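Side-chain contacts in argininosuccinate lyase (Chelativorans sp., PDB 6RXA), which is a C-N lyase (EDDS lyase) of the aspartase/fumarase superfamily and may also split argininosuccinate into fumarate and L-arginine: residues Gly16-Pro20 against Glu21-Leu25; Arg86-Leu89 against Pro90-Ala94; Tyr138-Ala141 against Val142-Ala146. The protein carries 2 engineered substitutions. One frame throughout, in Å; residues are numbered along the deposited sequence.

Contact 1: residues Gly16-Pro20 against Glu21-Leu25; sequences GAKAP and EFQEL
K18 reaches forward from the loop onto the first turn of helix 20-31, meeting F22 with its methylenes and Q23 with its ammonium. K18 CD lies over one face of the F22 ring, 4.2 Å from the centroid and 27° off the normal, which qualifies as a CH-pi contact. The two side chains cross at about a right angle, and K18 CD comes to 3.8 Å from F22 CD2. A bend at chi4 (76°) then turns the tip towards the glutamine, and K18 NZ donates to Q23 OE1 at 2.9 Å, tilted somewhat from the carbonyl plane. The same NZ has a salt bridge to D7, and its charge makes a cation-pi contact with Y26.

A19 is the N-cap. A19 O accepts the N-H of Q23 N at 2.9 Å in a nearly straight bond (165°), while A19 CB packs 4.1 Å from F22 CB and 3.5 Å from E21 OE1. The other oxygen of that carboxylate forms a salt bridge with R347.

P20 begins the helix, where its lack of an N-H costs no helical bond. P20 O accepts from E24 N at 3.0 Å; the E24 carboxylate itself bonds H340.

F22 in turn meets Y26, a fumarate-binding residue of this enzyme, edge-to-face. Since K18 uses its apolar stem on F22 and its charge on D7, Q23 and Y26, the two halves of one side chain tie the N-terminal loop to the helix beside that binding residue.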
# COMPACT_ATOMS: atom_id res chain seq x y z
N GLY A 16 -34.75 18.82 -7.02
CA GLY A 16 -34.41 18.56 -8.40
C GLY A 16 -33.78 17.19 -8.57
O GLY A 16 -33.82 16.32 -7.70
N ALA A 17 -33.21 17.00 -9.76
CA ALA A 17 -32.55 15.76 -10.10
C ALA A 17 -31.08 15.83 -9.72
O ALA A 17 -30.49 16.90 -9.62
CB ALA A 17 -32.63 15.50 -11.61
N LYS A 18 -30.46 14.66 -9.56
CA LYS A 18 -29.00 14.64 -9.50
C LYS A 18 -28.45 15.21 -10.80
O LYS A 18 -28.96 14.94 -11.89
CB LYS A 18 -28.48 13.21 -9.38
CG LYS A 18 -28.87 12.43 -8.14
CD LYS A 18 -27.90 11.25 -7.95
CE LYS A 18 -28.43 10.16 -7.05
NZ LYS A 18 -29.47 9.34 -7.77
N ALA A 19 -27.38 15.99 -10.69
CA ALA A 19 -26.62 16.33 -11.88
C ALA A 19 -26.16 15.04 -12.55
O ALA A 19 -25.87 14.05 -11.88
CB ALA A 19 -25.38 17.14 -11.49
N PRO A 20 -26.04 15.05 -13.88
CA PRO A 20 -25.57 13.82 -14.55
C PRO A 20 -24.20 13.38 -14.05
O PRO A 20 -23.96 12.18 -13.89
CB PRO A 20 -25.53 14.21 -16.03
CG PRO A 20 -26.43 15.40 -16.14
CD PRO A 20 -26.38 16.12 -14.84
N GLU A 21 -23.30 14.34 -13.78
CA GLU A 21 -21.97 13.98 -13.31
C GLU A 21 -22.03 13.34 -11.92
O GLU A 21 -21.22 12.45 -11.61
CB GLU A 21 -21.09 15.23 -13.26
CG GLU A 21 -20.97 15.97 -14.58
CD GLU A 21 -21.95 17.11 -14.72
OE1 GLU A 21 -23.08 17.04 -14.17
OE2 GLU A 21 -21.60 18.09 -15.39
N PHE A 22 -22.98 13.77 -11.10
CA PHE A 22 -23.19 13.17 -9.78
C PHE A 22 -23.74 11.77 -9.93
O PHE A 22 -23.26 10.84 -9.28
CB PHE A 22 -24.14 14.10 -9.02
CG PHE A 22 -24.41 13.71 -7.58
CD1 PHE A 22 -23.53 12.95 -6.83
CD2 PHE A 22 -25.60 14.12 -6.98
CE1 PHE A 22 -23.83 12.62 -5.50
CE2 PHE A 22 -25.90 13.79 -5.67
CZ PHE A 22 -25.01 13.03 -4.93
N GLN A 23 -24.70 11.59 -10.83
CA GLN A 23 -25.24 10.26 -11.07
C GLN A 23 -24.17 9.29 -11.55
O GLN A 23 -24.25 8.10 -11.24
CB GLN A 23 -26.40 10.37 -12.06
CG GLN A 23 -27.10 9.05 -12.36
CD GLN A 23 -27.84 8.50 -11.15
OE1 GLN A 23 -28.58 9.21 -10.48
NE2 GLN A 23 -27.61 7.22 -10.85
N GLU A 24 -23.15 9.77 -12.28
CA GLU A 24 -22.09 8.87 -12.75
C GLU A 24 -21.43 8.12 -11.59
O GLU A 24 -21.03 6.96 -11.75
CB GLU A 24 -21.04 9.65 -13.54
CG GLU A 24 -21.54 10.30 -14.83
CD GLU A 24 -20.44 11.08 -15.56
OE1 GLU A 24 -19.30 10.58 -15.59
OE2 GLU A 24 -20.74 12.18 -16.10
N LEU A 25 -21.30 8.77 -10.43
CA LEU A 25 -20.69 8.12 -9.28
C LEU A 25 -21.48 6.92 -8.79
O LEU A 25 -20.91 6.03 -8.14
CB LEU A 25 -20.51 9.12 -8.14
CG LEU A 25 -19.40 10.15 -8.33
CD1 LEU A 25 -19.59 11.32 -7.38
CD2 LEU A 25 -18.01 9.53 -8.17

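Contact 2: residues Arg86-Leu89 against Pro90-Ala94; sequences RTYL and PYEAA
In both Y88 and E92, CG points opposite the backbone N (chi1 179° and -166°), and the glutamate runs extended beyond CG, bringing its carboxylate to the phenol one helical turn back. Y88 OH donates to E92 OE2 at 2.7 Å, using the anti lone pair of that oxygen. OE2 sits at the ring edge, near the ring plane, whereas the carboxylate plane is turned 83° from the ring. E92 OE1 makes a salt bridge to R383 of the third subunit. Y88 also stacks on H107; a phenylalanine here would probably keep that stack but leave E92 OE2 without its hydroxyl partner and the carboxylate less firmly held on that side.

The segment is the N-terminal turn of helix 88-99, with T87 as N-cap. The T87 side chain makes no capping bond; T87 OG1 instead lies 3.4 Å from P90 CG. Backbone bonds then run from E92 N to Y88 O (2.8 Å), and likewise from Y91 to T87 and from A93 to L89.

L89 CB lies 3.5 Å from P90 CD, a tight spacing largely imposed by the peptide link before the proline. L89 also packs on R112, a fumarate-binding residue, on S281 of the second subunit and on R383 of the third, consistent with the superfamily's active sites, built from three subunits. On another side of the turn, Y91 OH bonds D76 of helix 62-79.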
# COMPACT_ATOMS: atom_id res chain seq x y z
N ARG A 86 -14.23 -14.61 -25.88
CA ARG A 86 -13.48 -13.36 -25.76
C ARG A 86 -12.04 -13.55 -25.30
O ARG A 86 -11.32 -12.55 -25.17
CB ARG A 86 -14.21 -12.36 -24.86
CG ARG A 86 -15.54 -11.94 -25.45
CD ARG A 86 -16.35 -11.07 -24.52
NE ARG A 86 -17.70 -10.91 -25.05
CZ ARG A 86 -18.71 -10.36 -24.40
NH1 ARG A 86 -18.54 -9.89 -23.17
NH2 ARG A 86 -19.90 -10.29 -24.99
N THR A 87 -11.59 -14.78 -25.05
CA THR A 87 -10.19 -15.10 -24.84
C THR A 87 -9.66 -15.86 -26.06
O THR A 87 -10.44 -16.37 -26.87
CB THR A 87 -9.96 -15.89 -23.55
OG1 THR A 87 -10.72 -17.10 -23.58
CG2 THR A 87 -10.38 -15.05 -22.33
N TYR A 88 -8.33 -15.94 -26.18
CA TYR A 88 -7.73 -16.21 -27.48
C TYR A 88 -8.02 -17.63 -27.98
O TYR A 88 -8.52 -17.81 -29.09
CB TYR A 88 -6.21 -15.94 -27.49
CG TYR A 88 -5.72 -16.28 -28.86
CD1 TYR A 88 -6.03 -15.46 -29.93
CD2 TYR A 88 -5.06 -17.48 -29.11
CE1 TYR A 88 -5.68 -15.79 -31.21
CE2 TYR A 88 -4.70 -17.82 -30.40
CZ TYR A 88 -5.00 -16.96 -31.44
OH TYR A 88 -4.66 -17.28 -32.74
N LEU A 89 -7.62 -18.66 -27.24
CA LEU A 89 -7.77 -20.01 -27.78
C LEU A 89 -9.23 -20.34 -28.06
O LEU A 89 -9.50 -20.93 -29.12
CB LEU A 89 -7.08 -21.06 -26.90
CG LEU A 89 -5.55 -21.05 -26.99
CD1 LEU A 89 -4.94 -22.03 -26.00
CD2 LEU A 89 -5.09 -21.39 -28.41
N PRO A 90 -10.19 -19.99 -27.20
CA PRO A 90 -11.60 -20.18 -27.59
C PRO A 90 -11.99 -19.45 -28.87
O PRO A 90 -12.75 -19.99 -29.69
CB PRO A 90 -12.37 -19.66 -26.36
CG PRO A 90 -11.43 -19.95 -25.21
CD PRO A 90 -10.04 -19.67 -25.77
N TYR A 91 -11.49 -18.23 -29.05
CA TYR A 91 -11.79 -17.46 -30.25
C TYR A 91 -11.20 -18.13 -31.49
O TYR A 91 -11.88 -18.26 -32.51
CB TYR A 91 -11.24 -16.05 -30.06
CG TYR A 91 -11.52 -15.12 -31.21
CD1 TYR A 91 -10.71 -15.12 -32.33
CD2 TYR A 91 -12.59 -14.24 -31.16
CE1 TYR A 91 -10.97 -14.27 -33.39
CE2 TYR A 91 -12.85 -13.38 -32.21
CZ TYR A 91 -12.03 -13.40 -33.33
OH TYR A 91 -12.27 -12.55 -34.38
N GLU A 92 -9.94 -18.56 -31.40
CA GLU A 92 -9.32 -19.22 -32.54
C GLU A 92 -10.07 -20.49 -32.90
O GLU A 92 -10.23 -20.82 -34.08
CB GLU A 92 -7.86 -19.53 -32.23
CG GLU A 92 -7.06 -19.90 -33.48
CD GLU A 92 -5.75 -20.61 -33.19
OE1 GLU A 92 -5.73 -21.86 -33.26
OE2 GLU A 92 -4.74 -19.93 -32.89
N ALA A 93 -10.55 -21.23 -31.89
CA ALA A 93 -11.27 -22.47 -32.16
C ALA A 93 -12.61 -22.19 -32.82
O ALA A 93 -13.02 -22.93 -33.73
CB ALA A 93 -11.43 -23.28 -30.87
N ALA A 94 -13.31 -21.14 -32.39
CA ALA A 94 -14.52 -20.73 -33.08
C ALA A 94 -14.21 -20.31 -34.52
O ALA A 94 -14.99 -20.59 -35.43
CB ALA A 94 -15.19 -19.58 -32.32

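Contact 3: residues Tyr138-Ala141 against Val142-Ala146; sequences YREA and VVHKA
E140 and H144, one turn apart, meet through backbone and side chain together. E140 O accepts the N-H of H144 N at 2.9 Å and also lies beneath one face of the imidazole, 2.9 Å from H144 CG. This follows from H144 chi1 of -57°, which sets CG beside its own backbone N and lays the ring back over the preceding turn. E140 CB completes the approach, 3.9 Å from H144 CE1 in an off-centre CH-pi contact. H144 ND1, 3.3 Å from E140 O, is at too poor an angle to bond.

On the flanks, Y138 CE1 touches V142 CG2 at 4.3 Å, meeting it obliquely, and R139 CG lies 4.2 Å from V143 CG2.

Partners further out fix these groups. R139 pairs with E464 and D468 on the long helix 451-500; Y138 packs into helices 236-262 and 329-348. This is the C-terminal part of helix 112-147, packed within the superfamily's helical bundle and away from the annotated sites. E140 OE1 stays 5.6 Å from H144 ND1, and the E140 carboxylate pairs with R469 of helix 451-500, so the turn probably relies on backbone bonds and carbon packing rather than on an ion pair.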
# COMPACT_ATOMS: atom_id res chain seq x y z
N TYR A 138 -11.87 19.26 -16.46
CA TYR A 138 -11.77 19.68 -15.07
C TYR A 138 -10.96 20.96 -14.95
O TYR A 138 -11.39 21.92 -14.30
CB TYR A 138 -11.14 18.52 -14.30
CG TYR A 138 -10.96 18.59 -12.80
CD1 TYR A 138 -11.83 19.27 -11.98
CD2 TYR A 138 -9.89 17.92 -12.21
CE1 TYR A 138 -11.65 19.27 -10.60
CE2 TYR A 138 -9.71 17.91 -10.84
CZ TYR A 138 -10.59 18.60 -10.04
OH TYR A 138 -10.41 18.61 -8.67
N ARG A 139 -9.81 21.00 -15.63
CA ARG A 139 -9.00 22.22 -15.60
C ARG A 139 -9.75 23.39 -16.23
O ARG A 139 -9.67 24.52 -15.73
CB ARG A 139 -7.65 21.98 -16.29
CG ARG A 139 -6.72 23.16 -16.17
CD ARG A 139 -5.41 22.90 -16.86
NE ARG A 139 -4.48 23.99 -16.60
CZ ARG A 139 -3.35 24.19 -17.26
NH1 ARG A 139 -3.03 23.40 -18.27
NH2 ARG A 139 -2.55 25.20 -16.92
N GLU A 140 -10.49 23.15 -17.32
CA GLU A 140 -11.28 24.21 -17.93
C GLU A 140 -12.27 24.79 -16.92
O GLU A 140 -12.39 26.02 -16.78
CB GLU A 140 -12.04 23.70 -19.16
CG GLU A 140 -11.18 23.51 -20.38
CD GLU A 140 -11.91 22.84 -21.52
OE1 GLU A 140 -13.06 22.41 -21.32
OE2 GLU A 140 -11.32 22.72 -22.62
N ALA A 141 -12.99 23.93 -16.21
CA ALA A 141 -13.96 24.41 -15.23
C ALA A 141 -13.29 25.22 -14.13
O ALA A 141 -13.82 26.25 -13.70
CB ALA A 141 -14.74 23.24 -14.65
N VAL A 142 -12.12 24.77 -13.67
CA VAL A 142 -11.37 25.45 -12.62
C VAL A 142 -10.93 26.84 -13.07
O VAL A 142 -11.11 27.83 -12.35
CB VAL A 142 -10.17 24.58 -12.22
CG1 VAL A 142 -9.13 25.34 -11.42
CG2 VAL A 142 -10.64 23.34 -11.45
N VAL A 143 -10.32 26.93 -14.25
CA VAL A 143 -9.80 28.21 -14.73
C VAL A 143 -10.94 29.17 -15.06
O VAL A 143 -10.88 30.37 -14.75
CB VAL A 143 -8.88 27.99 -15.94
CG1 VAL A 143 -8.47 29.32 -16.55
CG2 VAL A 143 -7.66 27.21 -15.55
N HIS A 144 -12.00 28.66 -15.71
CA HIS A 144 -13.12 29.52 -16.08
C HIS A 144 -13.85 30.03 -14.84
O HIS A 144 -14.31 31.17 -14.80
CB HIS A 144 -14.03 28.78 -17.05
CG HIS A 144 -13.32 28.32 -18.29
ND1 HIS A 144 -13.92 27.52 -19.24
CD2 HIS A 144 -12.05 28.53 -18.72
CE1 HIS A 144 -13.05 27.27 -20.21
NE2 HIS A 144 -11.91 27.86 -19.91
N LYS A 145 -13.94 29.19 -13.79
CA LYS A 145 -14.48 29.64 -12.51
C LYS A 145 -13.58 30.70 -11.88
O LYS A 145 -14.07 31.73 -11.40
CB LYS A 145 -14.66 28.43 -11.58
CG LYS A 145 -15.47 28.69 -10.31
CD LYS A 145 -16.96 28.83 -10.55
CE LYS A 145 -17.74 28.69 -9.25
NZ LYS A 145 -19.21 28.65 -9.51
N ALA A 146 -12.27 30.48 -11.90
CA ALA A 146 -11.35 31.46 -11.33
C ALA A 146 -11.54 32.82 -11.97
O ALA A 146 -11.49 33.85 -11.28
CB ALA A 146 -9.91 31.00 -11.51

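All three contacts are local and partly buried. Contacts 1 and 2 lie at helix starts, each with a proline in the first turn and a side-chain hydrogen bond; contact 3 lies wholly within a helix, near its C-terminal end, joined by backbone bonds and weak packing. Contact 2 is peripheral in its own chain, about 35 Å centre to centre, yet packed at a subunit interface; contact 3, at about 14 Å, is inside the helical bundle with H144 exposed. E21 pairs with the R347 side chain, K145 with its backbone carbonyl. Contacts 1 and 2 border different groups of fumarate-binding residues, whereas contact 3 lies away from the annotated sites, packed among the bundle helices.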